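Local coordinates for heme-binding protein A / AI-2 binding protein A (Helicobacter pylori SS1, PDB 6OFQ), which binds peptides in the periplasm as the substrate-binding protein of an ABC transporter, and probably delivers them for uptake, at residues A[342-354]-A[480-493]. Residues are numbered along the deposited sequence; the frame is centred on the assembly and turned at random.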
loop_
_atom_site.group_PDB
_atom_site.type_symbol
_atom_site.label_atom_id
_atom_site.label_comp_id
_atom_site.label_asym_id
_atom_site.label_seq_id
_atom_site.Cartn_x
_atom_site.Cartn_y
_atom_site.Cartn_z
ATOM N N THR A 342 -3.574 -8.553 -13.325
ATOM C CA THR A 342 -2.117 -8.755 -13.314
ATOM C C THR A 342 -1.684 -9.735 -12.223
ATOM O O THR A 342 -0.518 -10.084 -12.276
ATOM C CB THR A 342 -1.439 -7.411 -13.126
ATOM O OG1 THR A 342 -2.191 -6.676 -12.119
ATOM C CG2 THR A 342 -1.502 -6.635 -14.412
ATOM N N ILE A 343 -2.548 -10.159 -11.324
ATOM C CA ILE A 343 -2.216 -11.144 -10.324
ATOM C C ILE A 343 -2.927 -12.443 -10.712
ATOM O O ILE A 343 -4.093 -12.465 -11.086
ATOM C CB ILE A 343 -2.633 -10.613 -8.952
ATOM C CG1 ILE A 343 -1.947 -9.295 -8.642
ATOM C CG2 ILE A 343 -2.348 -11.652 -7.864
ATOM C CD1 ILE A 343 -2.404 -8.682 -7.341
ATOM N N TRP A 344 -2.190 -13.522 -10.448
ATOM C CA TRP A 344 -2.775 -14.821 -10.611
ATOM C C TRP A 344 -3.999 -15.078 -9.746
ATOM O O TRP A 344 -4.160 -14.455 -8.683
ATOM C CB TRP A 344 -1.756 -15.923 -10.334
ATOM C CG TRP A 344 -1.242 -16.043 -8.905
ATOM C CD1 TRP A 344 -0.203 -15.348 -8.369
ATOM C CD2 TRP A 344 -1.820 -16.800 -7.841
ATOM N NE1 TRP A 344 -0.022 -15.695 -7.042
ATOM C CE2 TRP A 344 -1.001 -16.590 -6.704
ATOM C CE3 TRP A 344 -2.929 -17.656 -7.725
ATOM C CZ2 TRP A 344 -1.207 -17.197 -5.486
ATOM C CZ3 TRP A 344 -3.105 -18.274 -6.459
ATOM C CH2 TRP A 344 -2.303 -18.001 -5.381
ATOM N N GLY A 345 -4.895 -15.966 -10.182
ATOM C CA GLY A 345 -6.051 -16.322 -9.378
ATOM C C GLY A 345 -7.287 -15.479 -9.615
ATOM O O GLY A 345 -8.369 -15.768 -9.096
ATOM N N TYR A 346 -7.181 -14.464 -10.473
ATOM C CA TYR A 346 -8.272 -13.591 -10.839
ATOM C C TYR A 346 -9.377 -14.389 -11.514
ATOM O O TYR A 346 -9.078 -15.269 -12.346
ATOM C CB TYR A 346 -7.793 -12.542 -11.828
ATOM C CG TYR A 346 -8.754 -11.468 -12.265
ATOM C CD1 TYR A 346 -9.592 -11.618 -13.373
ATOM C CD2 TYR A 346 -8.790 -10.263 -11.609
ATOM C CE1 TYR A 346 -10.436 -10.639 -13.812
ATOM C CE2 TYR A 346 -9.700 -9.268 -11.979
ATOM C CZ TYR A 346 -10.458 -9.436 -13.097
ATOM O OH TYR A 346 -11.319 -8.436 -13.467
ATOM N N ASN A 347 -10.629 -14.129 -11.128
ATOM C CA ASN A 347 -11.723 -14.910 -11.634
ATOM C C ASN A 347 -12.241 -14.187 -12.882
ATOM O O ASN A 347 -13.039 -13.240 -12.816
ATOM C CB ASN A 347 -12.815 -15.072 -10.577
ATOM C CG ASN A 347 -13.862 -16.082 -10.986
ATOM O OD1 ASN A 347 -14.126 -16.186 -12.187
ATOM N ND2 ASN A 347 -14.467 -16.798 -10.058
ATOM N N TYR A 348 -11.882 -14.764 -14.032
ATOM C CA TYR A 348 -12.312 -14.206 -15.334
ATOM C C TYR A 348 -13.727 -14.595 -15.693
ATOM O O TYR A 348 -14.226 -14.100 -16.737
ATOM C CB TYR A 348 -11.330 -14.719 -16.404
ATOM C CG TYR A 348 -9.975 -14.086 -16.281
ATOM C CD1 TYR A 348 -9.718 -12.829 -16.790
ATOM C CD2 TYR A 348 -8.949 -14.772 -15.640
ATOM C CE1 TYR A 348 -8.499 -12.202 -16.553
ATOM C CE2 TYR A 348 -7.725 -14.156 -15.431
ATOM C CZ TYR A 348 -7.486 -12.889 -15.949
ATOM O OH TYR A 348 -6.261 -12.303 -15.651
ATOM N N ASN A 349 -14.380 -15.478 -14.952
ATOM C CA ASN A 349 -15.729 -15.927 -15.175
ATOM C C ASN A 349 -16.811 -15.061 -14.579
ATOM O O ASN A 349 -17.871 -14.962 -15.169
ATOM C CB ASN A 349 -15.945 -17.374 -14.771
ATOM C CG ASN A 349 -17.094 -18.029 -15.511
ATOM O OD1 ASN A 349 -17.103 -18.011 -16.732
ATOM N ND2 ASN A 349 -18.045 -18.603 -14.802
ATOM N N ILE A 350 -16.465 -14.196 -13.630
ATOM C CA ILE A 350 -17.471 -13.344 -13.031
ATOM C C ILE A 350 -17.801 -12.188 -13.984
ATOM O O ILE A 350 -16.910 -11.570 -14.572
ATOM C CB ILE A 350 -16.920 -12.823 -11.705
ATOM C CG1 ILE A 350 -16.819 -14.010 -10.739
ATOM C CG2 ILE A 350 -17.790 -11.745 -11.064
ATOM C CD1 ILE A 350 -16.211 -13.714 -9.420
ATOM N N LYS A 351 -19.084 -11.878 -14.029
ATOM C CA LYS A 351 -19.513 -10.778 -14.886
ATOM C C LYS A 351 -19.748 -9.560 -13.998
ATOM O O LYS A 351 -20.397 -9.685 -12.946
ATOM C CB LYS A 351 -20.810 -11.141 -15.591
ATOM C CG LYS A 351 -20.672 -12.286 -16.569
ATOM C CD LYS A 351 -21.930 -12.347 -17.443
ATOM C CE LYS A 351 -22.558 -13.727 -17.402
ATOM N NZ LYS A 351 -21.676 -14.694 -18.113
ATOM N N PRO A 352 -19.247 -8.401 -14.438
ATOM C CA PRO A 352 -19.481 -7.209 -13.622
ATOM C C PRO A 352 -20.983 -6.929 -13.520
ATOM O O PRO A 352 -21.733 -7.282 -14.432
ATOM C CB PRO A 352 -18.749 -6.098 -14.368
ATOM C CG PRO A 352 -18.747 -6.601 -15.764
ATOM C CD PRO A 352 -18.538 -8.059 -15.688
ATOM N N TYR A 353 -21.393 -6.173 -12.517
ATOM C CA TYR A 353 -22.817 -5.874 -12.416
ATOM C C TYR A 353 -23.135 -4.816 -13.474
ATOM O O TYR A 353 -22.438 -3.827 -13.606
ATOM C CB TYR A 353 -23.215 -5.365 -11.035
ATOM C CG TYR A 353 -23.301 -6.483 -9.999
ATOM C CD1 TYR A 353 -24.248 -7.505 -10.099
ATOM C CD2 TYR A 353 -22.463 -6.475 -8.939
ATOM C CE1 TYR A 353 -24.339 -8.478 -9.113
ATOM C CE2 TYR A 353 -22.471 -7.475 -7.976
ATOM C CZ TYR A 353 -23.439 -8.478 -8.067
ATOM O OH TYR A 353 -23.607 -9.529 -7.177
ATOM N N GLU A 354 -24.249 -5.020 -14.141
ATOM C CA GLU A 354 -24.628 -4.192 -15.285
ATOM C C GLU A 354 -25.204 -2.854 -14.856
ATOM O O GLU A 354 -25.946 -2.805 -13.886
ATOM C CB GLU A 354 -25.758 -4.907 -16.012
ATOM C CG GLU A 354 -25.333 -6.147 -16.784
ATOM C CD GLU A 354 -26.414 -6.575 -17.767
ATOM O OE1 GLU A 354 -26.229 -7.682 -18.330
ATOM O OE2 GLU A 354 -27.382 -5.795 -17.999
ATOM N N ARG A 480 -4.577 -23.249 -4.507
ATOM C CA ARG A 480 -4.995 -21.950 -3.957
ATOM C C ARG A 480 -5.900 -21.204 -4.934
ATOM O O ARG A 480 -6.891 -20.604 -4.491
ATOM C CB ARG A 480 -3.711 -21.123 -3.691
ATOM C CG ARG A 480 -2.834 -21.686 -2.587
ATOM C CD ARG A 480 -1.613 -20.773 -2.374
ATOM N NE ARG A 480 -1.980 -19.557 -1.688
ATOM C CZ ARG A 480 -1.337 -18.389 -1.708
ATOM N NH1 ARG A 480 -0.208 -18.203 -2.318
ATOM N NH2 ARG A 480 -1.875 -17.393 -1.027
ATOM N N GLU A 481 -5.592 -21.251 -6.216
ATOM C CA GLU A 481 -6.405 -20.575 -7.233
ATOM C C GLU A 481 -7.844 -21.079 -7.152
ATOM O O GLU A 481 -8.804 -20.283 -7.187
ATOM C CB GLU A 481 -5.844 -20.838 -8.632
ATOM C CG GLU A 481 -6.556 -20.102 -9.764
ATOM C CD GLU A 481 -5.621 -20.031 -10.986
ATOM O OE1 GLU A 481 -5.159 -21.126 -11.369
ATOM O OE2 GLU A 481 -5.171 -18.923 -11.386
ATOM N N ALA A 482 -8.040 -22.397 -7.030
ATOM C CA ALA A 482 -9.419 -22.886 -6.967
ATOM C C ALA A 482 -10.210 -22.324 -5.838
ATOM O O ALA A 482 -11.368 -21.910 -5.956
ATOM C CB ALA A 482 -9.429 -24.422 -6.966
ATOM N N LEU A 483 -9.552 -22.170 -4.691
ATOM C CA LEU A 483 -10.192 -21.570 -3.510
ATOM C C LEU A 483 -10.440 -20.069 -3.708
ATOM O O LEU A 483 -11.507 -19.552 -3.339
ATOM C CB LEU A 483 -9.336 -21.835 -2.264
ATOM C CG LEU A 483 -9.229 -23.317 -1.854
ATOM C CD1 LEU A 483 -7.972 -23.579 -1.003
ATOM C CD2 LEU A 483 -10.461 -23.663 -1.047
ATOM N N TYR A 484 -9.462 -19.386 -4.295
ATOM C CA TYR A 484 -9.664 -17.956 -4.501
ATOM C C TYR A 484 -10.724 -17.636 -5.564
ATOM O O TYR A 484 -11.484 -16.661 -5.407
ATOM C CB TYR A 484 -8.365 -17.246 -4.885
ATOM C CG TYR A 484 -7.379 -17.134 -3.748
ATOM C CD1 TYR A 484 -7.816 -16.684 -2.510
ATOM C CD2 TYR A 484 -6.056 -17.430 -3.924
ATOM C CE1 TYR A 484 -6.901 -16.539 -1.449
ATOM C CE2 TYR A 484 -5.177 -17.339 -2.868
ATOM C CZ TYR A 484 -5.571 -16.846 -1.632
ATOM O OH TYR A 484 -4.650 -16.777 -0.596
ATOM N N LEU A 485 -10.899 -18.534 -6.538
ATOM C CA LEU A 485 -11.971 -18.363 -7.515
ATOM C C LEU A 485 -13.317 -18.367 -6.807
ATOM O O LEU A 485 -14.208 -17.542 -7.090
ATOM C CB LEU A 485 -11.869 -19.395 -8.629
ATOM C CG LEU A 485 -10.725 -19.297 -9.600
ATOM C CD1 LEU A 485 -10.578 -20.492 -10.527
ATOM C CD2 LEU A 485 -10.773 -18.053 -10.444
ATOM N N LYS A 486 -13.494 -19.332 -5.903
ATOM C CA LYS A 486 -14.748 -19.450 -5.183
ATOM C C LYS A 486 -14.915 -18.245 -4.264
ATOM O O LYS A 486 -16.030 -17.710 -4.145
ATOM C CB LYS A 486 -14.838 -20.763 -4.365
ATOM C CG LYS A 486 -14.829 -22.042 -5.178
ATOM C CD LYS A 486 -14.781 -23.306 -4.325
ATOM C CE LYS A 486 -14.605 -24.476 -5.299
ATOM N NZ LYS A 486 -14.049 -25.625 -4.532
ATOM N N ALA A 487 -13.844 -17.817 -3.590
ATOM C CA ALA A 487 -13.969 -16.647 -2.743
ATOM C C ALA A 487 -14.475 -15.427 -3.533
ATOM O O ALA A 487 -15.279 -14.624 -3.044
ATOM C CB ALA A 487 -12.674 -16.365 -1.992
ATOM N N GLN A 488 -13.968 -15.223 -4.744
ATOM C CA GLN A 488 -14.374 -14.099 -5.580
ATOM C C GLN A 488 -15.828 -14.188 -5.929
ATOM O O GLN A 488 -16.492 -13.166 -6.029
ATOM C CB GLN A 488 -13.453 -14.026 -6.781
ATOM C CG GLN A 488 -12.099 -13.446 -6.461
ATOM C CD GLN A 488 -11.102 -13.655 -7.578
ATOM O OE1 GLN A 488 -11.048 -12.875 -8.527
ATOM N NE2 GLN A 488 -10.448 -14.800 -7.550
ATOM N N GLU A 489 -16.348 -15.402 -6.135
ATOM C CA GLU A 489 -17.789 -15.512 -6.303
ATOM C C GLU A 489 -18.629 -14.997 -5.148
ATOM O O GLU A 489 -19.676 -14.354 -5.298
ATOM C CB GLU A 489 -18.204 -16.967 -6.597
ATOM C CG GLU A 489 -17.615 -17.571 -7.839
ATOM C CD GLU A 489 -17.977 -19.057 -7.921
ATOM O OE1 GLU A 489 -18.520 -19.757 -7.009
ATOM O OE2 GLU A 489 -17.580 -19.569 -8.974
ATOM N N ILE A 490 -18.199 -15.364 -3.943
ATOM C CA ILE A 490 -18.944 -15.029 -2.713
ATOM C C ILE A 490 -18.945 -13.510 -2.555
ATOM O O ILE A 490 -20.006 -12.918 -2.295
ATOM C CB ILE A 490 -18.392 -15.743 -1.466
ATOM C CG1 ILE A 490 -18.644 -17.266 -1.621
ATOM C CG2 ILE A 490 -19.042 -15.195 -0.206
ATOM C CD1 ILE A 490 -17.969 -18.000 -0.512
ATOM N N ILE A 491 -17.800 -12.846 -2.644
ATOM C CA ILE A 491 -17.793 -11.409 -2.393
ATOM C C ILE A 491 -18.539 -10.679 -3.522
ATOM O O ILE A 491 -19.238 -9.700 -3.237
ATOM C CB ILE A 491 -16.357 -10.875 -2.186
ATOM C CG1 ILE A 491 -16.376 -9.413 -1.721
ATOM C CG2 ILE A 491 -15.502 -11.045 -3.418
ATOM C CD1 ILE A 491 -15.079 -8.838 -1.216
ATOM N N HIS A 492 -18.470 -11.145 -4.757
ATOM C CA HIS A 492 -19.321 -10.608 -5.811
ATOM C C HIS A 492 -20.811 -10.687 -5.488
ATOM O O HIS A 492 -21.569 -9.717 -5.631
ATOM C CB HIS A 492 -19.043 -11.266 -7.132
ATOM C CG HIS A 492 -19.901 -10.779 -8.250
ATOM N ND1 HIS A 492 -19.681 -9.601 -8.936
ATOM C CD2 HIS A 492 -20.959 -11.373 -8.835
ATOM C CE1 HIS A 492 -20.557 -9.515 -9.918
ATOM N NE2 HIS A 492 -21.305 -10.600 -9.917
ATOM N N LYS A 493 -21.222 -11.877 -5.050
ATOM C CA LYS A 493 -22.616 -12.024 -4.620
ATOM C C LYS A 493 -23.047 -11.141 -3.491
ATOM O O LYS A 493 -24.168 -10.595 -3.505
ATOM C CB LYS A 493 -22.854 -13.515 -4.265
ATOM C CG LYS A 493 -24.166 -13.858 -3.578
ATOM C CD LYS A 493 -24.131 -15.159 -2.773
ATOM C CE LYS A 493 -23.269 -15.161 -1.504
ATOM N NZ LYS A 493 -23.744 -14.826 -0.120
HETATM O O HOH W 1 -7.055 -17.019 -12.575
HETATM O O HOH W 2 -16.476 -18.505 -10.955
HETATM O O HOH W 3 -26.090 -10.949 -5.471
#
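Gln-488 NE2 is gripped by two carbonyls, one from each side of the contact. Gln-488 NE2 donates a hydrogen bond to Gly-345 O at 2.8 Å and another to Tyr-484 O, one turn back in its own helix. Both acceptors lie close to the amide plane, which fixes the rotation of the group. The other end of the amide, Gln-488 OE1, takes the N-H of Asn-347 N at 2.9 Å, with the donor 36° above the carbonyl plane. The buried amide thus pairs with loop backbone through both its polar atoms.

Asn-347 ND2 donates a hydrogen bond to Leu-485 O at 3.1 Å, while Glu-489 N reaches the same oxygen from the opposite face. Asn-347 OD1 closes an Asx turn with Asn-349 N. A water links ND2 to Glu-489 OE2.

His-492 is sandwiched farther along the helix. Its CG lies anti to the backbone N (chi1 179°), which places the ring between Ile-350 and Tyr-353. Ile-350 CG2 sits over the centre of one face, 3.6 Å from the ring centroid of His-492, a CH-pi contact. The Tyr-353 ring covers the other face as an offset stack, planes 6° apart. Tyr-353 OH also donates to His-492 O at 2.6 Å, from above the carbonyl plane.

At the other end, the edge of Trp-344 meets the guanidinium face of Arg-480, Trp-344 CZ2 to Arg-480 NH1 3.5 Å. That guanidinium also forms a salt bridge with Asp-434.

Segment 342-354, from the loop between strand 332-334 and helix 357-366, therefore lies along helix 477-494 in the family 5 binding-protein fold. The Gln-488 amide and Asn-347 ND2 tie loop to helix by directional hydrogen bonds, and the His-492 ring is held from both faces.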